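Local coordinates for protein lipopolysaccharide heptosyltransferase 2 (Escherichia coli, PDB 1PSW) that catalyses transfer of the second heptose from ADP-L-glycero-beta-D-manno-heptose to the heptosyl-Kdo2-lipid A module during assembly of the lipopolysaccharide core, at residues V284-P289 and Q333-E338; C262-T267 and E337-L342; S290-T295 and A302-L307; G184-A189 and S270-V275; A194-H199 and H225-E230. All coordinates share one frame; numbering follows the deposited sequence.

Contact 1. Residues V284-P289 and Q333-E338; sequences VALYGP and QRVLEE
Val284 and Leu286 meet Val335 and Glu338 where the C-terminal helix 332-347 packs on the parallel sheet of the second Rossmann-like domain of a GT-B glycosyltransferase. Strand 284-287 and helix segment 333-338 run close to antiparallel, at 152°, with their axes 9.8 Å apart at closest approach. The contact is largely apolar, and no hydrogen bond joins the two segments. On the strand, Val284 faces the helix directly and its two methyls divide the work. CG1 stands anti to the backbone N (chi1 178°) and approaches Val335 CG1 at 4.2 Å. CG2 reaches Glu338, but it is the aliphatic CG that it touches, at 3.9 Å; the chain of Glu338 then bends at chi2 and continues past Arg303 on strand 302-306. Leu286, two residues further along the strand, does not aim its CB straight at the helix, yet its extended branch brings both terminal methyls against a single methyl of Val335. Trp197 lies against Leu286 as well, and Leu205 of helix 199-211 packs on Val335, so Trp197 and helix 199-211 add apolar contacts beside the strand. The side chains of Leu286 and Val335 cross obliquely: Val335 CG2 is 3.8 Å from Leu286 CD2 and 4.1 Å from Leu286 CD1.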
# COMPACT_ATOMS: atom_id res chain seq x y z
N VAL A 284 12.26 6.13 4.32
CA VAL A 284 12.84 7.10 3.41
C VAL A 284 12.30 6.70 2.04
O VAL A 284 12.57 5.59 1.57
CB VAL A 284 14.38 7.04 3.40
CG1 VAL A 284 14.94 8.03 2.38
CG2 VAL A 284 14.92 7.35 4.78
N ALA A 285 11.53 7.59 1.42
CA ALA A 285 10.93 7.34 0.11
C ALA A 285 11.65 8.13 -0.98
O ALA A 285 11.73 9.35 -0.94
CB ALA A 285 9.46 7.72 0.16
N LEU A 286 12.18 7.40 -1.96
CA LEU A 286 12.94 7.98 -3.05
C LEU A 286 12.12 8.23 -4.31
O LEU A 286 11.58 7.30 -4.91
CB LEU A 286 14.13 7.08 -3.38
CG LEU A 286 14.90 6.63 -2.13
CD1 LEU A 286 16.08 5.76 -2.56
CD2 LEU A 286 15.40 7.84 -1.34
N TYR A 287 12.05 9.50 -4.71
CA TYR A 287 11.29 9.89 -5.90
C TYR A 287 12.16 10.43 -7.02
O TYR A 287 13.18 11.07 -6.78
CB TYR A 287 10.26 10.96 -5.54
CG TYR A 287 9.07 10.46 -4.77
CD1 TYR A 287 9.18 10.13 -3.41
CD2 TYR A 287 7.83 10.32 -5.38
CE1 TYR A 287 8.07 9.67 -2.70
CE2 TYR A 287 6.72 9.88 -4.68
CZ TYR A 287 6.84 9.55 -3.34
OH TYR A 287 5.74 9.13 -2.64
N GLY A 288 11.73 10.16 -8.25
CA GLY A 288 12.44 10.63 -9.42
C GLY A 288 11.48 11.32 -10.36
O GLY A 288 11.09 12.47 -10.11
N PRO A 289 11.04 10.67 -11.45
CA PRO A 289 10.12 11.31 -12.38
C PRO A 289 8.72 11.59 -11.81
O PRO A 289 8.04 12.51 -12.26
CB PRO A 289 10.09 10.34 -13.55
CG PRO A 289 10.23 9.01 -12.87
CD PRO A 289 11.34 9.29 -11.88
N GLN A 333 24.94 7.84 -0.14
CA GLN A 333 25.38 8.62 1.02
C GLN A 333 24.28 9.58 1.48
O GLN A 333 24.08 9.76 2.68
CB GLN A 333 26.66 9.40 0.70
CG GLN A 333 27.26 10.10 1.92
CD GLN A 333 27.53 9.14 3.07
OE1 GLN A 333 28.25 8.15 2.93
NE2 GLN A 333 26.95 9.44 4.23
N ARG A 334 23.58 10.20 0.54
CA ARG A 334 22.50 11.12 0.90
C ARG A 334 21.42 10.35 1.65
O ARG A 334 20.93 10.78 2.69
CB ARG A 334 21.91 11.77 -0.36
CG ARG A 334 20.71 12.68 -0.09
CD ARG A 334 20.07 13.12 -1.40
NE ARG A 334 20.92 14.02 -2.18
CZ ARG A 334 20.91 15.35 -2.08
NH1 ARG A 334 20.07 15.94 -1.23
NH2 ARG A 334 21.72 16.09 -2.83
N VAL A 335 21.05 9.19 1.10
CA VAL A 335 20.02 8.34 1.70
C VAL A 335 20.46 7.81 3.06
O VAL A 335 19.68 7.79 4.02
CB VAL A 335 19.68 7.15 0.76
CG1 VAL A 335 18.64 6.23 1.40
CG2 VAL A 335 19.15 7.68 -0.57
N LEU A 336 21.71 7.38 3.15
CA LEU A 336 22.25 6.85 4.40
C LEU A 336 22.17 7.89 5.52
O LEU A 336 21.82 7.57 6.66
CB LEU A 336 23.70 6.41 4.22
CG LEU A 336 24.41 5.90 5.47
CD1 LEU A 336 23.71 4.66 6.00
CD2 LEU A 336 25.86 5.59 5.13
N GLU A 337 22.49 9.14 5.19
CA GLU A 337 22.44 10.22 6.16
C GLU A 337 21.03 10.47 6.68
O GLU A 337 20.82 10.70 7.87
CB GLU A 337 22.99 11.50 5.54
CG GLU A 337 24.51 11.60 5.56
CD GLU A 337 25.03 12.81 4.82
OE1 GLU A 337 24.43 13.90 4.96
OE2 GLU A 337 26.05 12.68 4.10
N GLU A 338 20.06 10.43 5.77
CA GLU A 338 18.67 10.64 6.14
C GLU A 338 18.19 9.46 7.00
O GLU A 338 17.44 9.63 7.96
CB GLU A 338 17.80 10.74 4.89
CG GLU A 338 16.33 10.98 5.18
CD GLU A 338 16.05 12.40 5.61
OE1 GLU A 338 16.29 13.32 4.80
OE2 GLU A 338 15.60 12.61 6.76

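Contact 2. Residues C262-T267 and E337-L342; sequences CKAIVT and EELNAL
Leu339 carries the tight part of this contact, entering over the strand between Ala264 and Val266. Its CD1 lies 3.6 Å from Ala264 CB, the closest approach across the two segments, and 4.0 Å from Val266 CG2. Its other methyl, CD2, meets the same Val266 CG2 at 3.9 Å, so one valine methyl touches both ends of the leucine fork. The leucine and valine side chains cross at about a right angle. With CG anti to the backbone N (chi1 -164°), Leu339 sends this fork away from the helix and onto the sheet. The arrangement is a helix laid along the strands on one face of a Rossmann-like parallel sheet: strand 264-267 and helix 337-342 run nearly antiparallel, at 156°, with axes 9.5 Å apart. Val284, on the neighbouring strand, also packs on Leu339. Leu342 also points toward the strand, one turn later, but makes no close contact with the segment 262-267. The far side of the helix is different in character: Glu337 and Ala341 lie on the outer surface of the chain, with Asn340 partly so. There Asn340 ND2 is hydrogen-bonded to Glu212 OE2.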
# COMPACT_ATOMS: atom_id res chain seq x y z
N CYS A 262 11.14 -4.20 11.08
CA CYS A 262 12.32 -3.44 10.64
C CYS A 262 12.48 -2.13 11.37
O CYS A 262 11.49 -1.46 11.67
CB CYS A 262 12.23 -3.11 9.15
SG CYS A 262 12.34 -4.55 8.05
N LYS A 263 13.73 -1.72 11.61
CA LYS A 263 14.00 -0.45 12.29
C LYS A 263 13.69 0.73 11.38
O LYS A 263 13.38 1.83 11.85
CB LYS A 263 15.46 -0.39 12.72
CG LYS A 263 15.88 -1.50 13.68
CD LYS A 263 15.23 -1.34 15.04
CE LYS A 263 15.65 -2.46 15.97
NZ LYS A 263 15.15 -2.21 17.35
N ALA A 264 13.80 0.50 10.07
CA ALA A 264 13.51 1.52 9.07
C ALA A 264 13.34 0.85 7.72
O ALA A 264 13.75 -0.29 7.53
CB ALA A 264 14.64 2.55 9.00
N ILE A 265 12.75 1.59 6.79
CA ILE A 265 12.49 1.10 5.44
C ILE A 265 12.97 2.11 4.42
O ILE A 265 12.87 3.31 4.64
CB ILE A 265 10.97 0.89 5.21
CG1 ILE A 265 10.41 -0.11 6.24
CG2 ILE A 265 10.71 0.42 3.79
CD1 ILE A 265 10.99 -1.51 6.14
N VAL A 266 13.52 1.62 3.31
CA VAL A 266 13.97 2.48 2.21
C VAL A 266 13.18 1.94 1.03
O VAL A 266 13.19 0.73 0.78
CB VAL A 266 15.47 2.34 1.93
CG1 VAL A 266 15.88 3.25 0.78
CG2 VAL A 266 16.27 2.67 3.17
N THR A 267 12.49 2.82 0.30
CA THR A 267 11.68 2.36 -0.81
C THR A 267 11.47 3.43 -1.88
O THR A 267 11.71 4.61 -1.65
CB THR A 267 10.28 1.96 -0.31
OG1 THR A 267 9.47 1.53 -1.41
CG2 THR A 267 9.60 3.14 0.35
N GLU A 337 22.49 9.14 5.19
CA GLU A 337 22.44 10.22 6.16
C GLU A 337 21.03 10.47 6.68
O GLU A 337 20.82 10.70 7.87
CB GLU A 337 22.99 11.50 5.54
CG GLU A 337 24.51 11.60 5.56
CD GLU A 337 25.03 12.81 4.82
OE1 GLU A 337 24.43 13.90 4.96
OE2 GLU A 337 26.05 12.68 4.10
N GLU A 338 20.06 10.43 5.77
CA GLU A 338 18.67 10.64 6.14
C GLU A 338 18.19 9.46 7.00
O GLU A 338 17.44 9.63 7.96
CB GLU A 338 17.80 10.74 4.89
CG GLU A 338 16.33 10.98 5.18
CD GLU A 338 16.05 12.40 5.61
OE1 GLU A 338 16.29 13.32 4.80
OE2 GLU A 338 15.60 12.61 6.76
N LEU A 339 18.64 8.26 6.63
CA LEU A 339 18.27 7.05 7.34
C LEU A 339 18.83 7.02 8.76
O LEU A 339 18.09 6.79 9.72
CB LEU A 339 18.73 5.83 6.55
CG LEU A 339 18.12 4.47 6.90
CD1 LEU A 339 16.61 4.50 6.66
CD2 LEU A 339 18.76 3.38 6.03
N ASN A 340 20.13 7.26 8.92
CA ASN A 340 20.72 7.24 10.26
C ASN A 340 20.04 8.24 11.20
O ASN A 340 19.95 8.01 12.41
CB ASN A 340 22.22 7.53 10.21
CG ASN A 340 23.01 6.38 9.62
OD1 ASN A 340 22.72 5.21 9.88
ND2 ASN A 340 24.03 6.70 8.83
N ALA A 341 19.56 9.35 10.65
CA ALA A 341 18.90 10.38 11.46
C ALA A 341 17.59 9.85 12.04
O ALA A 341 17.32 10.01 13.23
CB ALA A 341 18.63 11.62 10.62
N LEU A 342 16.78 9.22 11.19
CA LEU A 342 15.51 8.66 11.63
C LEU A 342 15.73 7.48 12.56
O LEU A 342 14.94 7.24 13.47
CB LEU A 342 14.68 8.21 10.42
CG LEU A 342 14.16 9.29 9.45
CD1 LEU A 342 13.52 8.61 8.24
CD2 LEU A 342 13.15 10.18 10.15

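Contact 3. Residues S290-T295 and A302-L307; sequences SSPDFT and ARVIRL
The polar part of the contact is the guanidinium of Arg306 laid against the backbone of Ser290 and Ser291. Ser290 O sits 3.0 Å above the guanidinium plane, offset toward the rim. Its distance to Arg306 NE is 3.1 Å, but the angle is too poor for a hydrogen bond. The hydrogen bonds of Arg306 go instead to Gly288 O, from NE, and Gly310 O, from NH2. Van der Waals contact adds Ser291 CB, which lies 3.2 Å from Arg306 NH1. The arginine chain is extended from CG to NE, with CG anti to the backbone N (chi1 -167°), and this length carries its head from strand 302-306 across to the loop. The apolar part is smaller: Pro292 CG approaches Val304 CG1 at 4.3 Å, and Tyr287 of the neighbouring strand touches both residues. Within the loop, Asp293 N makes a weak 3.4 Å bond to Ser291 OG, in the manner of an ST turn. Replacing Arg306 by an alanine would probably leave Gly288 O and Gly310 O without these donors and open a gap beside Ser290 and Ser291. At this outermost strand of the second Rossmann-like sheet, the arginine ties the loop before the strand, through Gly288 O and the face-on carbonyl of Ser290, to Gly310 after it; the attraction is probably electrostatic, and Asp293 OD1, 5.9 Å from Arg306 NH1, may add to it weakly.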
# COMPACT_ATOMS: atom_id res chain seq x y z
N SER A 290 8.30 10.82 -10.81
CA SER A 290 6.99 11.01 -10.19
C SER A 290 7.09 11.86 -8.93
O SER A 290 8.18 12.05 -8.39
CB SER A 290 6.38 9.65 -9.83
OG SER A 290 7.09 9.02 -8.78
N SER A 291 5.96 12.38 -8.46
CA SER A 291 5.95 13.20 -7.25
C SER A 291 4.98 12.59 -6.25
O SER A 291 4.14 11.77 -6.61
CB SER A 291 5.49 14.62 -7.57
OG SER A 291 4.09 14.65 -7.80
N PRO A 292 5.10 12.98 -4.97
CA PRO A 292 4.21 12.45 -3.93
C PRO A 292 2.93 13.28 -3.78
O PRO A 292 2.23 13.16 -2.78
CB PRO A 292 5.08 12.51 -2.69
CG PRO A 292 5.86 13.76 -2.92
CD PRO A 292 6.28 13.62 -4.37
N ASP A 293 2.63 14.11 -4.79
CA ASP A 293 1.46 14.98 -4.77
C ASP A 293 0.10 14.28 -4.65
O ASP A 293 -0.82 14.82 -4.04
CB ASP A 293 1.40 15.84 -6.04
CG ASP A 293 2.54 16.85 -6.13
OD1 ASP A 293 3.37 16.94 -5.20
OD2 ASP A 293 2.59 17.57 -7.16
N PHE A 294 -0.02 13.09 -5.23
CA PHE A 294 -1.29 12.35 -5.23
C PHE A 294 -1.39 11.27 -4.17
O PHE A 294 -2.41 11.16 -3.48
CB PHE A 294 -1.51 11.74 -6.63
CG PHE A 294 -2.84 11.05 -6.80
CD1 PHE A 294 -4.02 11.65 -6.38
CD2 PHE A 294 -2.92 9.80 -7.41
CE1 PHE A 294 -5.25 11.03 -6.56
CE2 PHE A 294 -4.15 9.17 -7.61
CZ PHE A 294 -5.32 9.79 -7.17
N THR A 295 -0.34 10.47 -4.04
CA THR A 295 -0.31 9.38 -3.08
C THR A 295 0.93 9.45 -2.21
O THR A 295 1.80 8.57 -2.28
CB THR A 295 -0.35 8.03 -3.79
OG1 THR A 295 0.63 8.02 -4.83
CG2 THR A 295 -1.73 7.78 -4.39
N ALA A 302 7.90 9.45 7.99
CA ALA A 302 8.40 9.29 6.63
C ALA A 302 9.10 10.57 6.15
O ALA A 302 8.76 11.68 6.57
CB ALA A 302 7.24 8.96 5.69
N ARG A 303 10.09 10.39 5.29
CA ARG A 303 10.83 11.49 4.71
C ARG A 303 10.91 11.18 3.22
O ARG A 303 11.12 10.02 2.83
CB ARG A 303 12.24 11.61 5.30
CG ARG A 303 12.26 12.01 6.78
CD ARG A 303 11.59 13.36 7.01
NE ARG A 303 11.70 13.82 8.39
CZ ARG A 303 10.98 13.35 9.41
NH1 ARG A 303 10.08 12.40 9.22
NH2 ARG A 303 11.17 13.85 10.63
N VAL A 304 10.73 12.20 2.40
CA VAL A 304 10.77 12.05 0.96
C VAL A 304 11.98 12.75 0.38
O VAL A 304 12.30 13.88 0.75
CB VAL A 304 9.51 12.63 0.30
CG1 VAL A 304 9.73 12.79 -1.20
CG2 VAL A 304 8.31 11.70 0.54
N ILE A 305 12.68 12.06 -0.51
CA ILE A 305 13.85 12.64 -1.16
C ILE A 305 13.57 12.69 -2.65
O ILE A 305 13.24 11.67 -3.27
CB ILE A 305 15.11 11.80 -0.92
CG1 ILE A 305 15.38 11.70 0.59
CG2 ILE A 305 16.31 12.44 -1.63
CD1 ILE A 305 16.59 10.87 0.94
N ARG A 306 13.67 13.89 -3.23
CA ARG A 306 13.46 14.09 -4.66
C ARG A 306 14.31 15.29 -5.05
O ARG A 306 14.28 16.33 -4.39
CB ARG A 306 11.99 14.38 -4.98
CG ARG A 306 11.69 14.29 -6.48
CD ARG A 306 10.30 14.78 -6.85
NE ARG A 306 10.02 14.56 -8.27
CZ ARG A 306 9.06 15.18 -8.95
NH1 ARG A 306 8.28 16.08 -8.35
NH2 ARG A 306 8.87 14.90 -10.24
N LEU A 307 15.08 15.14 -6.12
CA LEU A 307 15.96 16.21 -6.56
C LEU A 307 15.37 17.12 -7.63
O LEU A 307 15.86 18.23 -7.84
CB LEU A 307 17.27 15.60 -7.07
CG LEU A 307 18.00 14.70 -6.06
CD1 LEU A 307 19.24 14.11 -6.72
CD2 LEU A 307 18.38 15.49 -4.82

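Contact 4. Residues G184-A189 and S270-V275; sequences GFCPGA and SGLMHV
Cys186 and Leu272 share the same first torsion: each gamma atom lies anti to the carbonyl carbon and beside the backbone N, at chi1 -60° and -70°. This turns the cysteine sulfur onto the start of helix 271-275, where Cys186 SG rests 3.9 Å from Leu272 CB and equally far from Leu272 CD1. Ser270 is set differently, with OG tucked between its own N and carbonyl carbon (chi1 69°), which presents the hydroxyl to a water at the turn after the strand. The water donates to Gly188 O at 2.7 Å, the sounder half of the bridge; its 2.5 Å distance to the donor Ser270 OG is short, and a further link to Cys186 O is modelled too short to be trusted. The setting is the C-terminal edge of the parallel sheet in the second Rossmann-like domain of the GT-B fold, where strand 182-186 gives way to a loop and a helix begins after strand 264-268. In GT-B enzymes this edge faces the cleft between the domains, and the sugar-nucleotide donor is generally held on this domain. Gly188 O has a second donor in Asn268 ND2, while Gly271 N is hydrogen-bonded to Glu190 OE1. Van der Waals contact between loop and helix start is looser: Ser270 CB stands 4.0 Å from Gly188 O and 4.1 Å from Ala189 CA.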
# COMPACT_ATOMS: atom_id res chain seq x y z
N GLY A 184 14.76 -2.66 6.05
CA GLY A 184 14.10 -3.26 4.92
C GLY A 184 14.20 -2.40 3.67
O GLY A 184 14.12 -1.18 3.76
N PHE A 185 14.40 -3.04 2.51
CA PHE A 185 14.48 -2.35 1.22
C PHE A 185 13.32 -2.84 0.35
O PHE A 185 12.97 -4.02 0.39
CB PHE A 185 15.78 -2.69 0.46
CG PHE A 185 17.04 -2.08 1.04
CD1 PHE A 185 17.00 -1.24 2.14
CD2 PHE A 185 18.28 -2.35 0.44
CE1 PHE A 185 18.18 -0.68 2.67
CE2 PHE A 185 19.46 -1.80 0.95
CZ PHE A 185 19.40 -0.96 2.06
N CYS A 186 12.73 -1.94 -0.43
CA CYS A 186 11.64 -2.29 -1.35
C CYS A 186 12.10 -1.69 -2.68
O CYS A 186 11.62 -0.64 -3.09
CB CYS A 186 10.33 -1.65 -0.90
SG CYS A 186 9.76 -2.14 0.75
N PRO A 187 13.02 -2.37 -3.37
CA PRO A 187 13.60 -1.95 -4.65
C PRO A 187 12.72 -1.95 -5.90
O PRO A 187 13.11 -1.38 -6.93
CB PRO A 187 14.81 -2.86 -4.79
CG PRO A 187 14.29 -4.14 -4.23
CD PRO A 187 13.53 -3.70 -2.99
N GLY A 188 11.56 -2.59 -5.83
CA GLY A 188 10.68 -2.64 -6.98
C GLY A 188 9.80 -1.41 -7.12
O GLY A 188 9.94 -0.46 -6.35
N ALA A 189 8.91 -1.43 -8.10
CA ALA A 189 7.99 -0.32 -8.34
C ALA A 189 7.00 -0.75 -9.40
O ALA A 189 7.37 -1.09 -10.52
CB ALA A 189 8.76 0.90 -8.80
N SER A 270 6.10 3.22 -4.40
CA SER A 270 5.43 1.96 -4.71
C SER A 270 4.37 1.59 -3.68
O SER A 270 4.18 2.29 -2.69
CB SER A 270 6.47 0.84 -4.76
OG SER A 270 6.98 0.60 -3.45
N GLY A 271 3.68 0.48 -3.91
CA GLY A 271 2.65 0.04 -2.98
C GLY A 271 3.15 -0.29 -1.58
O GLY A 271 2.48 0.04 -0.59
N LEU A 272 4.31 -0.92 -1.46
CA LEU A 272 4.82 -1.27 -0.14
C LEU A 272 5.16 -0.03 0.69
O LEU A 272 5.18 -0.10 1.91
CB LEU A 272 6.02 -2.20 -0.24
CG LEU A 272 5.71 -3.63 -0.73
CD1 LEU A 272 7.02 -4.41 -0.83
CD2 LEU A 272 4.74 -4.33 0.23
N MSE A 273 5.44 1.08 0.03
CA MSE A 273 5.74 2.32 0.74
C MSE A 273 4.55 2.62 1.65
O MSE A 273 4.70 2.91 2.83
CB MSE A 273 5.91 3.48 -0.24
CG MSE A 273 6.21 4.83 0.41
SE MSE A 273 6.29 6.29 -0.87
CE MSE A 273 4.32 6.50 -0.99
N HIS A 274 3.35 2.54 1.08
CA HIS A 274 2.12 2.79 1.82
C HIS A 274 1.93 1.84 2.99
O HIS A 274 1.38 2.22 4.02
CB HIS A 274 0.94 2.75 0.87
CG HIS A 274 1.01 3.81 -0.19
ND1 HIS A 274 0.95 5.15 0.12
CD2 HIS A 274 1.27 3.73 -1.51
CE1 HIS A 274 1.18 5.86 -0.98
NE2 HIS A 274 1.38 5.02 -1.98
N VAL A 275 2.38 0.60 2.82
CA VAL A 275 2.27 -0.39 3.88
C VAL A 275 3.17 0.05 5.05
O VAL A 275 2.72 0.07 6.19
CB VAL A 275 2.68 -1.80 3.39
CG1 VAL A 275 2.71 -2.78 4.55
CG2 VAL A 275 1.69 -2.28 2.32
O HOH W 1 9.46 0.27 -3.76

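Contact 5. Residues A194-H199 and H225-E230; sequences AKRWPH and HEAGNE
His199 ND1 is hydrogen-bonded to Tyr323 OH, and the carboxylate of Glu230 lies over a face of the same imidazole. Ring and carboxylate are nearly parallel, their planes 6° apart, and Glu230 OE1 is 3.3 Å above the ring plane, over its centre. The nearest atoms are His199 CD2 and Glu230 CD, at 3.3 Å. Glu230 CG joins in, lying 3.4 Å from His199 CD2. No hydrogen bond spans the pair: His199 ND1 to Glu230 OE1 and His199 NE2 to Glu230 OE2 are both 3.5 Å, with poor angles, as expected of groups stacked face to face. The stack depends on the first torsion of His199, whose CG sits between the backbone N and carbonyl carbon (chi1 60°), and on a Glu230 chain extended beyond CG. An alanine in place of His199 would probably open a gap under the Glu230 carboxylate and leave Tyr323 OH without this partner. One helical turn earlier, Ala227 CB meets the edge of the Arg196 guanidinium, 4.0 Å from Arg196 NH1. The arginine is bent at chi3, and its nearby acidic residues, Glu226 and Glu230, are too distant for salt bridges. Pro198 occupies the N-cap position of helix 199-211, so the contact brings the start of that helix beside helix 225-232. These helices follow strands 182-186 and 215-218 in successive beta-alpha units, the alternating pattern of a Rossmann-like domain, and the contact joins them at the partly exposed surface.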
# COMPACT_ATOMS: atom_id res chain seq x y z
N ALA A 194 11.52 3.34 -14.42
CA ALA A 194 11.81 4.76 -14.27
C ALA A 194 11.67 5.26 -12.84
O ALA A 194 12.31 6.24 -12.47
CB ALA A 194 10.91 5.57 -15.20
N LYS A 195 10.83 4.62 -12.05
CA LYS A 195 10.64 5.06 -10.68
C LYS A 195 11.50 4.30 -9.67
O LYS A 195 11.38 4.51 -8.47
CB LYS A 195 9.16 4.96 -10.30
CG LYS A 195 8.30 5.83 -11.19
CD LYS A 195 6.86 5.88 -10.74
CE LYS A 195 6.04 6.78 -11.66
NZ LYS A 195 4.65 6.95 -11.16
N ARG A 196 12.38 3.43 -10.16
CA ARG A 196 13.21 2.66 -9.26
C ARG A 196 14.59 3.24 -9.00
O ARG A 196 15.28 3.68 -9.92
CB ARG A 196 13.39 1.23 -9.77
CG ARG A 196 12.15 0.37 -9.69
CD ARG A 196 12.50 -1.10 -9.90
NE ARG A 196 12.18 -1.56 -11.24
CZ ARG A 196 12.61 -2.70 -11.76
NH1 ARG A 196 13.40 -3.51 -11.06
NH2 ARG A 196 12.26 -3.04 -13.00
N TRP A 197 14.99 3.26 -7.73
CA TRP A 197 16.32 3.73 -7.40
C TRP A 197 17.16 2.57 -7.95
O TRP A 197 16.76 1.41 -7.83
CB TRP A 197 16.48 3.83 -5.89
CG TRP A 197 17.65 4.63 -5.45
CD1 TRP A 197 18.09 5.81 -5.98
CD2 TRP A 197 18.48 4.36 -4.32
NE1 TRP A 197 19.13 6.31 -5.23
CE2 TRP A 197 19.39 5.44 -4.20
CE3 TRP A 197 18.52 3.33 -3.37
CZ2 TRP A 197 20.35 5.50 -3.19
CZ3 TRP A 197 19.48 3.39 -2.36
CH2 TRP A 197 20.37 4.48 -2.27
N PRO A 198 18.31 2.86 -8.58
CA PRO A 198 19.18 1.82 -9.15
C PRO A 198 19.57 0.66 -8.23
O PRO A 198 19.90 0.86 -7.06
CB PRO A 198 20.40 2.61 -9.61
CG PRO A 198 19.81 3.93 -10.00
CD PRO A 198 18.84 4.21 -8.87
N HIS A 199 19.55 -0.54 -8.79
CA HIS A 199 19.92 -1.73 -8.04
C HIS A 199 21.31 -1.58 -7.41
O HIS A 199 21.54 -2.05 -6.29
CB HIS A 199 19.92 -2.97 -8.96
CG HIS A 199 20.86 -2.89 -10.12
ND1 HIS A 199 20.55 -2.22 -11.29
CD2 HIS A 199 22.11 -3.38 -10.29
CE1 HIS A 199 21.57 -2.31 -12.13
NE2 HIS A 199 22.53 -3.00 -11.55
N HIS A 225 12.05 -10.47 -7.63
CA HIS A 225 13.07 -11.41 -7.17
C HIS A 225 14.42 -11.26 -7.87
O HIS A 225 15.46 -11.26 -7.22
CB HIS A 225 12.58 -12.85 -7.34
CG HIS A 225 13.49 -13.86 -6.70
ND1 HIS A 225 13.62 -13.98 -5.34
CD2 HIS A 225 14.35 -14.75 -7.25
CE1 HIS A 225 14.53 -14.90 -5.07
NE2 HIS A 225 14.99 -15.38 -6.21
N GLU A 226 14.39 -11.15 -9.20
CA GLU A 226 15.62 -11.00 -9.96
C GLU A 226 16.31 -9.70 -9.54
O GLU A 226 17.54 -9.64 -9.44
CB GLU A 226 15.33 -10.99 -11.47
CG GLU A 226 14.29 -9.96 -11.89
CD GLU A 226 14.10 -9.88 -13.41
OE1 GLU A 226 13.37 -8.98 -13.87
OE2 GLU A 226 14.68 -10.72 -14.13
N ALA A 227 15.53 -8.66 -9.28
CA ALA A 227 16.10 -7.39 -8.85
C ALA A 227 16.82 -7.61 -7.52
O ALA A 227 17.92 -7.09 -7.31
CB ALA A 227 15.02 -6.34 -8.70
N GLY A 228 16.21 -8.39 -6.64
CA GLY A 228 16.81 -8.67 -5.35
C GLY A 228 18.11 -9.42 -5.50
O GLY A 228 19.07 -9.18 -4.76
N ASN A 229 18.15 -10.36 -6.44
CA ASN A 229 19.36 -11.14 -6.68
C ASN A 229 20.48 -10.29 -7.28
O ASN A 229 21.65 -10.51 -6.98
CB ASN A 229 19.06 -12.32 -7.61
CG ASN A 229 18.50 -13.53 -6.87
OD1 ASN A 229 18.54 -13.60 -5.64
ND2 ASN A 229 17.98 -14.49 -7.62
N GLU A 230 20.13 -9.33 -8.13
CA GLU A 230 21.14 -8.47 -8.75
C GLU A 230 21.78 -7.59 -7.67
O GLU A 230 22.95 -7.24 -7.75
CB GLU A 230 20.52 -7.61 -9.86
CG GLU A 230 21.53 -6.73 -10.62
CD GLU A 230 20.98 -6.09 -11.89
OE1 GLU A 230 19.84 -5.57 -11.86
OE2 GLU A 230 21.69 -6.08 -12.92

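All five contacts belong to the second Rossmann-like domain. Contacts 1 and 2 are buried and share helix 332-347, which lies on neighbouring strands 283-287 and 264-268; their chemistry is aliphatic, mostly methyl against methyl. Contact 4, also buried and closest to the centre of the chain, sits at the ends of strands and replaces part of that packing with a water and backbone carbonyls. Contacts 3 and 5 lie at the surface, about 19 Å apart between centres, and each relies on a flat polar group met over its face, a guanidinium in one and an imidazole in the other. Trp197 from the loop of contact 5 packs on Leu286 and Val335, linking it to contact 1.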